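Local coordinates for protein HicA3 Toxin (PDB 4P78) that acts as the toxin of a bacterial toxin-antitoxin pair, probably by cleaving RNA as other HicA proteins do, and is held in complex with its antitoxin HicB3, at residues E5-L10 with L42-K47; A13-R18 with K59-K64. One frame throughout, in Å; residues are numbered along the deposited sequence.

In the fold
Both contacts fasten helix 3-12 and its continuation to the rest of a small α-β-β-β-α fold, in which the antiparallel sheet 16-22, 27-33, 36-44 carries the two helices. Contact 1 is the core one: four of its five touching residues are buried, its centre lies about 5 Å from the centre of the chain, and apolar side chains alone, mostly aliphatic, join helix 3-12 to strand 36-44. Contact 2, about 11 Å away between centres, is only partly buried; it sets the turn after helix 3-12 against the end of helix 51-61 and adds a weak indole bond and a water. The two meet at Leu10, whose CD2 packs 3.4 Å from Ala61 CB.

Contact 1. Residues E5-L10 with L42-K47; sequences ELIKRL and LPYPRK
Leu42 pushes its two methyls into the side of helix 3-12, where Leu6, Ile7 and Leu10 receive them. With CG anti to its carbonyl carbon (chi1 -69°), it meets Leu10 end to end, CD1 to CD1 at 3.6 Å. The same Leu42 CD1 lies 4.0 Å from Ile7 CG1, where the two chains run past one another in opposite senses. Its other branch, CD2, takes the CD2 of Leu6 at 3.8 Å. Leu42 CD1 is thus shared by Leu6, Ile7 and Leu10, while Leu42 CD2 meets Leu6 alone within the contact. Tyr44 adds a looser touch at the margin, its ring CD1 4.4 Å from Ile7 CD1.

The short segment axes run at 143° and approach to 10.9 Å, a separation bridged by side chains. Outside the two segments, Leu53 of helix 51-61 packs on Leu6, Leu31 packs on Leu42, and Phe25 of the HicB3 antitoxin chain also packs on Leu42. On the helix itself, Arg9 holds Glu5 in a salt bridge, NE and NH2 both on the single oxygen OE2, with NH2 2.8 Å from it, well away from Leu42. Because the closest pairs are all carbon to carbon, cohesion here rests on buried apolar surface and dispersion, with little directional restraint.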
ATOM      1  N   GLU C   5     -26.407   3.978  -9.469  1.00 27.22           N
ATOM      2  CA  GLU C   5     -26.358   5.088 -10.412  1.00 30.24           C
ATOM      3  C   GLU C   5     -25.167   4.960 -11.386  1.00 31.04           C
ATOM      4  O   GLU C   5     -25.291   5.301 -12.567  1.00 33.17           O
ATOM      5  CB  GLU C   5     -26.287   6.429  -9.686  1.00 28.54           C
ATOM      6  CG  GLU C   5     -26.419   7.605 -10.646  1.00 35.53           C
ATOM      7  CD  GLU C   5     -26.195   8.947  -9.986  1.00 43.22           C
ATOM      8  OE1 GLU C   5     -26.419   9.059  -8.760  1.00 44.64           O
ATOM      9  OE2 GLU C   5     -25.797   9.894 -10.700  1.00 47.53           O
ATOM     10  N   LEU C   6     -24.031   4.461 -10.900  1.00 27.44           N
ATOM     11  CA  LEU C   6     -22.862   4.251 -11.762  1.00 26.13           C
ATOM     12  C   LEU C   6     -23.166   3.224 -12.854  1.00 24.86           C
ATOM     13  O   LEU C   6     -22.855   3.439 -14.022  1.00 22.83           O
ATOM     14  CB  LEU C   6     -21.642   3.801 -10.937  1.00 25.20           C
ATOM     15  CG  LEU C   6     -20.408   3.362 -11.748  1.00 27.43           C
ATOM     16  CD1 LEU C   6     -20.024   4.420 -12.772  1.00 20.66           C
ATOM     17  CD2 LEU C   6     -19.221   3.049 -10.817  1.00 25.37           C
ATOM     18  N   ILE C   7     -23.778   2.112 -12.461  1.00 24.40           N
ATOM     19  CA  ILE C   7     -24.203   1.073 -13.403  1.00 28.05           C
ATOM     20  C   ILE C   7     -25.152   1.636 -14.477  1.00 28.16           C
ATOM     21  O   ILE C   7     -25.005   1.347 -15.669  1.00 26.16           O
ATOM     22  CB  ILE C   7     -24.883  -0.105 -12.657  1.00 29.81           C
ATOM     23  CG1 ILE C   7     -23.859  -0.854 -11.791  1.00 25.60           C
ATOM     24  CG2 ILE C   7     -25.580  -1.053 -13.634  1.00 29.82           C
ATOM     25  CD1 ILE C   7     -24.439  -2.034 -11.031  1.00 28.53           C
ATOM     26  N   LYS C   8     -26.105   2.465 -14.070  1.00 27.75           N
ATOM     27  CA  LYS C   8     -27.009   3.061 -15.057  1.00 28.52           C
ATOM     28  C   LYS C   8     -26.286   4.084 -15.949  1.00 27.88           C
ATOM     29  O   LYS C   8     -26.584   4.184 -17.132  1.00 26.14           O
ATOM     30  CB  LYS C   8     -28.225   3.661 -14.354  1.00 34.67           C
ATOM     31  CG  LYS C   8     -29.049   2.569 -13.627  1.00 39.64           C
ATOM     32  CD  LYS C   8     -29.787   3.077 -12.381  1.00 42.60           C
ATOM     33  CE  LYS C   8     -30.245   1.907 -11.505  1.00 46.76           C
ATOM     34  NZ  LYS C   8     -30.560   2.320 -10.098  1.00 50.71           N
ATOM     35  N   ARG C   9     -25.284   4.786 -15.420  1.00 27.68           N
ATOM     36  CA  ARG C   9     -24.464   5.633 -16.286  1.00 25.20           C
ATOM     37  C   ARG C   9     -23.639   4.800 -17.269  1.00 25.34           C
ATOM     38  O   ARG C   9     -23.412   5.219 -18.408  1.00 25.69           O
ATOM     39  CB  ARG C   9     -23.559   6.540 -15.456  1.00 29.04           C
ATOM     40  CG  ARG C   9     -24.323   7.674 -14.791  1.00 27.78           C
ATOM     41  CD  ARG C   9     -23.456   8.435 -13.818  1.00 35.28           C
ATOM     42  NE  ARG C   9     -24.222   9.452 -13.107  1.00 37.46           N
ATOM     43  CZ  ARG C   9     -24.471  10.659 -13.593  1.00 39.49           C
ATOM     44  NH1 ARG C   9     -24.008  10.998 -14.791  1.00 43.28           N
ATOM     45  NH2 ARG C   9     -25.180  11.527 -12.886  1.00 38.68           N
ATOM     46  N   LEU C  10     -23.212   3.613 -16.846  1.00 23.48           N
ATOM     47  CA  LEU C  10     -22.477   2.713 -17.739  1.00 24.52           C
ATOM     48  C   LEU C  10     -23.400   2.156 -18.837  1.00 27.67           C
ATOM     49  O   LEU C  10     -22.989   1.989 -19.991  1.00 24.51           O
ATOM     50  CB  LEU C  10     -21.826   1.578 -16.941  1.00 24.48           C
ATOM     51  CG  LEU C  10     -20.582   1.980 -16.125  1.00 29.07           C
ATOM     52  CD1 LEU C  10     -20.237   0.962 -15.055  1.00 22.43           C
ATOM     53  CD2 LEU C  10     -19.394   2.153 -17.056  1.00 27.93           C
ATOM     54  N   LEU C  42     -16.960  -4.110 -11.105  1.00 23.50           N
ATOM     55  CA  LEU C  42     -17.310  -3.126 -10.078  1.00 24.81           C
ATOM     56  C   LEU C  42     -17.585  -3.756  -8.724  1.00 22.68           C
ATOM     57  O   LEU C  42     -18.231  -4.799  -8.646  1.00 24.82           O
ATOM     58  CB  LEU C  42     -18.559  -2.339 -10.484  1.00 28.85           C
ATOM     59  CG  LEU C  42     -18.483  -1.367 -11.646  1.00 30.15           C
ATOM     60  CD1 LEU C  42     -19.864  -0.754 -11.884  1.00 28.50           C
ATOM     61  CD2 LEU C  42     -17.458  -0.307 -11.285  1.00 25.05           C
ATOM     62  N   PRO C  43     -17.120  -3.104  -7.645  1.00 22.56           N
ATOM     63  CA  PRO C  43     -17.575  -3.486  -6.302  1.00 23.47           C
ATOM     64  C   PRO C  43     -19.059  -3.151  -6.140  1.00 24.65           C
ATOM     65  O   PRO C  43     -19.498  -2.119  -6.643  1.00 24.44           O
ATOM     66  CB  PRO C  43     -16.720  -2.621  -5.370  1.00 20.10           C
ATOM     67  CG  PRO C  43     -16.388  -1.408  -6.186  1.00 24.22           C
ATOM     68  CD  PRO C  43     -16.280  -1.892  -7.631  1.00 21.38           C
ATOM     69  N   TYR C  44     -19.821  -3.985  -5.445  1.00 26.52           N
ATOM     70  CA  TYR C  44     -21.258  -3.734  -5.326  1.00 25.28           C
ATOM     71  C   TYR C  44     -21.813  -4.437  -4.086  1.00 25.43           C
ATOM     72  O   TYR C  44     -21.414  -5.561  -3.773  1.00 27.35           O
ATOM     73  CB  TYR C  44     -21.975  -4.188  -6.623  1.00 28.71           C
ATOM     74  CG  TYR C  44     -23.483  -4.379  -6.521  1.00 27.26           C
ATOM     75  CD1 TYR C  44     -24.364  -3.355  -6.851  1.00 24.94           C
ATOM     76  CD2 TYR C  44     -24.014  -5.590  -6.102  1.00 27.90           C
ATOM     77  CE1 TYR C  44     -25.731  -3.533  -6.754  1.00 25.98           C
ATOM     78  CE2 TYR C  44     -25.375  -5.779  -5.999  1.00 28.02           C
ATOM     79  CZ  TYR C  44     -26.226  -4.752  -6.323  1.00 26.51           C
ATOM     80  OH  TYR C  44     -27.569  -4.962  -6.209  1.00 25.98           O
ATOM     81  N   PRO C  45     -22.724  -3.774  -3.361  1.00 26.33           N
ATOM     82  CA  PRO C  45     -23.206  -2.406  -3.576  1.00 26.58           C
ATOM     83  C   PRO C  45     -22.450  -1.378  -2.727  1.00 29.44           C
ATOM     84  O   PRO C  45     -22.018  -1.699  -1.622  1.00 34.01           O
ATOM     85  CB  PRO C  45     -24.668  -2.500  -3.147  1.00 28.57           C
ATOM     86  CG  PRO C  45     -24.628  -3.507  -2.000  1.00 26.02           C
ATOM     87  CD  PRO C  45     -23.503  -4.469  -2.315  1.00 27.99           C
ATOM     88  N   ARG C  46     -22.289  -0.162  -3.236  1.00 25.34           N
ATOM     89  CA  ARG C  46     -21.578   0.884  -2.510  1.00 27.82           C
ATOM     90  C   ARG C  46     -22.468   2.113  -2.389  1.00 28.51           C
ATOM     91  O   ARG C  46     -23.142   2.482  -3.350  1.00 26.37           O
ATOM     92  CB  ARG C  46     -20.268   1.260  -3.226  1.00 25.75           C
ATOM     93  CG  ARG C  46     -19.378   0.086  -3.588  1.00 27.40           C
ATOM     94  CD  ARG C  46     -19.010  -0.716  -2.347  1.00 32.18           C
ATOM     95  NE  ARG C  46     -18.207   0.064  -1.413  1.00 30.94           N
ATOM     96  CZ  ARG C  46     -17.868  -0.353  -0.198  1.00 32.94           C
ATOM     97  NH1 ARG C  46     -18.280  -1.536   0.239  1.00 35.15           N
ATOM     98  NH2 ARG C  46     -17.126   0.416   0.582  1.00 28.14           N
ATOM     99  N   LYS C  47     -22.452   2.763  -1.227  1.00 31.59           N
ATOM    100  CA  LYS C  47     -23.262   3.963  -1.010  1.00 31.73           C
ATOM    101  C   LYS C  47     -22.550   5.228  -1.486  1.00 31.58           C
ATOM    102  O   LYS C  47     -23.162   6.286  -1.617  1.00 29.33           O
ATOM    103  CB  LYS C  47     -23.618   4.113   0.472  1.00 31.46           C
ATOM    104  CG  LYS C  47     -24.290   2.894   1.083  1.00 36.85           C
ATOM    105  CD  LYS C  47     -23.435   2.331   2.215  1.00 53.52           C
ATOM    106  CE  LYS C  47     -24.279   1.739   3.339  1.00 60.19           C
ATOM    107  NZ  LYS C  47     -23.428   1.016   4.340  1.00 58.73           N
TER

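Contact 2. Residues A13-R18 with K59-K64; sequences AGWQIR and KIAGIK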
ATOM      1  N   ALA C  13     -23.881   4.466 -21.554  1.00 30.09           N
ATOM      2  CA  ALA C  13     -22.731   4.522 -22.446  1.00 31.31           C
ATOM      3  C   ALA C  13     -22.595   3.245 -23.266  1.00 33.71           C
ATOM      4  O   ALA C  13     -21.560   3.023 -23.909  1.00 31.92           O
ATOM      5  CB  ALA C  13     -21.448   4.787 -21.654  1.00 28.36           C
ATOM      6  N   GLY C  14     -23.627   2.402 -23.239  1.00 27.92           N
ATOM      7  CA  GLY C  14     -23.660   1.224 -24.094  1.00 29.82           C
ATOM      8  C   GLY C  14     -23.203  -0.079 -23.457  1.00 33.02           C
ATOM      9  O   GLY C  14     -23.173  -1.118 -24.119  1.00 33.30           O
ATOM     10  N   TRP C  15     -22.846  -0.030 -22.177  1.00 25.51           N
ATOM     11  CA  TRP C  15     -22.462  -1.230 -21.441  1.00 25.90           C
ATOM     12  C   TRP C  15     -23.692  -1.992 -20.952  1.00 27.75           C
ATOM     13  O   TRP C  15     -24.756  -1.408 -20.757  1.00 25.48           O
ATOM     14  CB  TRP C  15     -21.556  -0.856 -20.249  1.00 27.36           C
ATOM     15  CG  TRP C  15     -20.228  -0.320 -20.699  1.00 28.32           C
ATOM     16  CD1 TRP C  15     -19.955   0.955 -21.121  1.00 26.81           C
ATOM     17  CD2 TRP C  15     -18.997  -1.053 -20.813  1.00 24.85           C
ATOM     18  NE1 TRP C  15     -18.631   1.055 -21.493  1.00 27.24           N
ATOM     19  CE2 TRP C  15     -18.024  -0.164 -21.317  1.00 27.52           C
ATOM     20  CE3 TRP C  15     -18.626  -2.373 -20.539  1.00 25.27           C
ATOM     21  CZ2 TRP C  15     -16.700  -0.548 -21.537  1.00 29.42           C
ATOM     22  CZ3 TRP C  15     -17.320  -2.758 -20.763  1.00 27.43           C
ATOM     23  CH2 TRP C  15     -16.368  -1.848 -21.254  1.00 28.19           C
ATOM     24  N   GLN C  16     -23.542  -3.298 -20.745  1.00 27.11           N
ATOM     25  CA  GLN C  16     -24.631  -4.115 -20.213  1.00 31.49           C
ATOM     26  C   GLN C  16     -24.152  -4.908 -19.009  1.00 24.49           C
ATOM     27  O   GLN C  16     -23.019  -5.352 -18.991  1.00 26.32           O
ATOM     28  CB  GLN C  16     -25.165  -5.075 -21.280  1.00 29.31           C
ATOM     29  CG  GLN C  16     -25.820  -4.374 -22.466  1.00 39.16           C
ATOM     30  CD  GLN C  16     -26.007  -5.288 -23.679  1.00 42.22           C
ATOM     31  OE1 GLN C  16     -25.889  -6.509 -23.584  1.00 33.96           O
ATOM     32  NE2 GLN C  16     -26.291  -4.683 -24.831  1.00 44.86           N
ATOM     33  N   ILE C  17     -25.021  -5.091 -18.023  1.00 27.27           N
ATOM     34  CA  ILE C  17     -24.754  -5.991 -16.913  1.00 23.33           C
ATOM     35  C   ILE C  17     -24.567  -7.395 -17.452  1.00 28.88           C
ATOM     36  O   ILE C  17     -25.425  -7.926 -18.161  1.00 27.54           O
ATOM     37  CB  ILE C  17     -25.889  -5.999 -15.876  1.00 25.97           C
ATOM     38  CG1 ILE C  17     -26.054  -4.609 -15.255  1.00 27.76           C
ATOM     39  CG2 ILE C  17     -25.620  -7.086 -14.804  1.00 25.51           C
ATOM     40  CD1 ILE C  17     -27.320  -4.422 -14.417  1.00 28.16           C
ATOM     41  N   ARG C  18     -23.426  -7.982 -17.123  1.00 25.03           N
ATOM     42  CA  ARG C  18     -23.127  -9.342 -17.501  1.00 23.74           C
ATOM     43  C   ARG C  18     -23.653 -10.273 -16.403  1.00 23.86           C
ATOM     44  O   ARG C  18     -24.366 -11.242 -16.660  1.00 22.23           O
ATOM     45  CB  ARG C  18     -21.617  -9.484 -17.718  1.00 25.54           C
ATOM     46  CG  ARG C  18     -21.142 -10.812 -18.214  1.00 27.35           C
ATOM     47  CD  ARG C  18     -19.605 -10.776 -18.452  1.00 29.29           C
ATOM     48  NE  ARG C  18     -19.056 -12.128 -18.543  1.00 28.03           N
ATOM     49  CZ  ARG C  18     -18.641 -12.830 -17.500  1.00 29.90           C
ATOM     50  NH1 ARG C  18     -18.688 -12.300 -16.280  1.00 27.03           N
ATOM     51  NH2 ARG C  18     -18.166 -14.054 -17.673  1.00 35.00           N
ATOM     52  N   LYS C  59     -12.635   7.456 -17.993  1.00 24.31           N
ATOM     53  CA  LYS C  59     -11.482   7.267 -18.842  1.00 24.88           C
ATOM     54  C   LYS C  59     -11.625   5.999 -19.686  1.00 25.92           C
ATOM     55  O   LYS C  59     -11.340   6.008 -20.878  1.00 30.39           O
ATOM     56  CB  LYS C  59     -10.217   7.225 -17.982  1.00 28.13           C
ATOM     57  CG  LYS C  59      -8.945   7.147 -18.746  1.00 26.52           C
ATOM     58  CD  LYS C  59      -7.770   7.333 -17.802  1.00 28.39           C
ATOM     59  CE  LYS C  59      -6.462   7.195 -18.543  1.00 34.43           C
ATOM     60  NZ  LYS C  59      -6.310   8.299 -19.533  1.00 37.27           N
ATOM     61  N   ILE C  60     -12.130   4.935 -19.070  1.00 27.88           N
ATOM     62  CA  ILE C  60     -12.221   3.605 -19.687  1.00 26.76           C
ATOM     63  C   ILE C  60     -13.548   3.329 -20.383  1.00 29.13           C
ATOM     64  O   ILE C  60     -13.595   2.658 -21.411  1.00 28.25           O
ATOM     65  CB  ILE C  60     -12.003   2.497 -18.609  1.00 36.46           C
ATOM     66  CG1 ILE C  60     -10.610   2.628 -18.009  1.00 28.86           C
ATOM     67  CG2 ILE C  60     -12.199   1.103 -19.195  1.00 38.50           C
ATOM     68  CD1 ILE C  60      -9.563   2.731 -19.062  1.00 34.25           C
ATOM     69  N   ALA C  61     -14.636   3.843 -19.821  1.00 25.84           N
ATOM     70  CA  ALA C  61     -15.952   3.464 -20.305  1.00 26.93           C
ATOM     71  C   ALA C  61     -16.677   4.609 -20.987  1.00 29.75           C
ATOM     72  O   ALA C  61     -17.614   4.380 -21.749  1.00 37.09           O
ATOM     73  CB  ALA C  61     -16.786   2.928 -19.166  1.00 28.72           C
ATOM     74  N   GLY C  62     -16.259   5.840 -20.714  1.00 26.09           N
ATOM     75  CA  GLY C  62     -16.817   6.981 -21.418  1.00 32.87           C
ATOM     76  C   GLY C  62     -18.164   7.456 -20.904  1.00 33.05           C
ATOM     77  O   GLY C  62     -18.955   8.032 -21.642  1.00 37.02           O
ATOM     78  N   ILE C  63     -18.423   7.218 -19.629  1.00 30.77           N
ATOM     79  CA  ILE C  63     -19.651   7.676 -19.003  1.00 32.77           C
ATOM     80  C   ILE C  63     -19.657   9.186 -18.777  1.00 31.12           C
ATOM     81  O   ILE C  63     -18.609   9.829 -18.799  1.00 31.70           O
ATOM     82  CB  ILE C  63     -19.859   6.988 -17.653  1.00 31.90           C
ATOM     83  CG1 ILE C  63     -18.681   7.299 -16.723  1.00 27.59           C
ATOM     84  CG2 ILE C  63     -19.981   5.492 -17.845  1.00 27.27           C
ATOM     85  CD1 ILE C  63     -18.849   6.718 -15.324  1.00 26.07           C
ATOM     86  N   LYS C  64     -20.851   9.737 -18.575  1.00 33.64           N
ATOM     87  CA  LYS C  64     -21.030  11.079 -18.029  1.00 34.03           C
ATOM     88  C   LYS C  64     -20.824  11.025 -16.528  1.00 35.38           C
ATOM     89  O   LYS C  64     -21.315  10.104 -15.878  1.00 34.68           O
ATOM     90  CB  LYS C  64     -22.436  11.622 -18.308  1.00 37.92           C
ATOM     91  CG  LYS C  64     -22.761  11.922 -19.743  1.00 45.86           C
ATOM     92  CD  LYS C  64     -24.267  12.111 -19.907  1.00 52.85           C
ATOM     93  CE  LYS C  64     -24.778  13.258 -19.032  1.00 53.23           C
ATOM     94  NZ  LYS C  64     -26.254  13.457 -19.185  1.00 57.61           N
TER
HETATM   95  O   HOH W   1     -17.298   3.019 -23.962  1.00 40.05           O
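Trp15 holds CG anti to its carbonyl carbon (chi1 -67°), and this helps turn the pyrrole side of the indole toward the last turn of helix 51-61. Ile63 has CG1 between its backbone N and carbonyl carbon (chi1 60°), a rotamer that puts CG2 anti to the carbonyl carbon and within 4.1 Å of Ala13 CB.

The indole N-H is directed at the carbonyl of Ala61. Trp15 NE1 lies 3.5 Å from Ala61 O, which sits at the edge of the ring and near its plane; the N-H...O angle of 153° is fair, but the length makes the bond weak. A water supplements it, accepting weakly from NE1 and donating to Ala61 O over 2.6 Å, the shorter and presumably firmer link to that oxygen. The methyl of Ala61 packs against the same part of the indole, with CB 4.0 Å from Trp15 CE2. Ala13 CB completes the contact 3.9 Å from Ala61 O, close to the carbonyl of Gly62 as well.

Ile40 of strand 36-44 touches both Trp15 and Ala61, placing the pair against the sheet, while Leu10 of helix 3-12 packs on Ala61 and Ile63. Beyond the touching residues, Arg18 forms a salt bridge with Glu52 of the HicB3 antitoxin chain.

Both helices end here: Gly62, with positive phi, leaves helical geometry after Ala61, and Gly14 is the C-prime residue of a Schellman motif, in which Trp15 N bonds to Leu10 O and Gly14 N to Glu11 O. The contact thus pairs the Schellman-capped turn between helix 3-12 and strand 16-22 with the C-terminal end of helix 51-61 and the residues just after it, in the α-β-β-β-α fold of HicA.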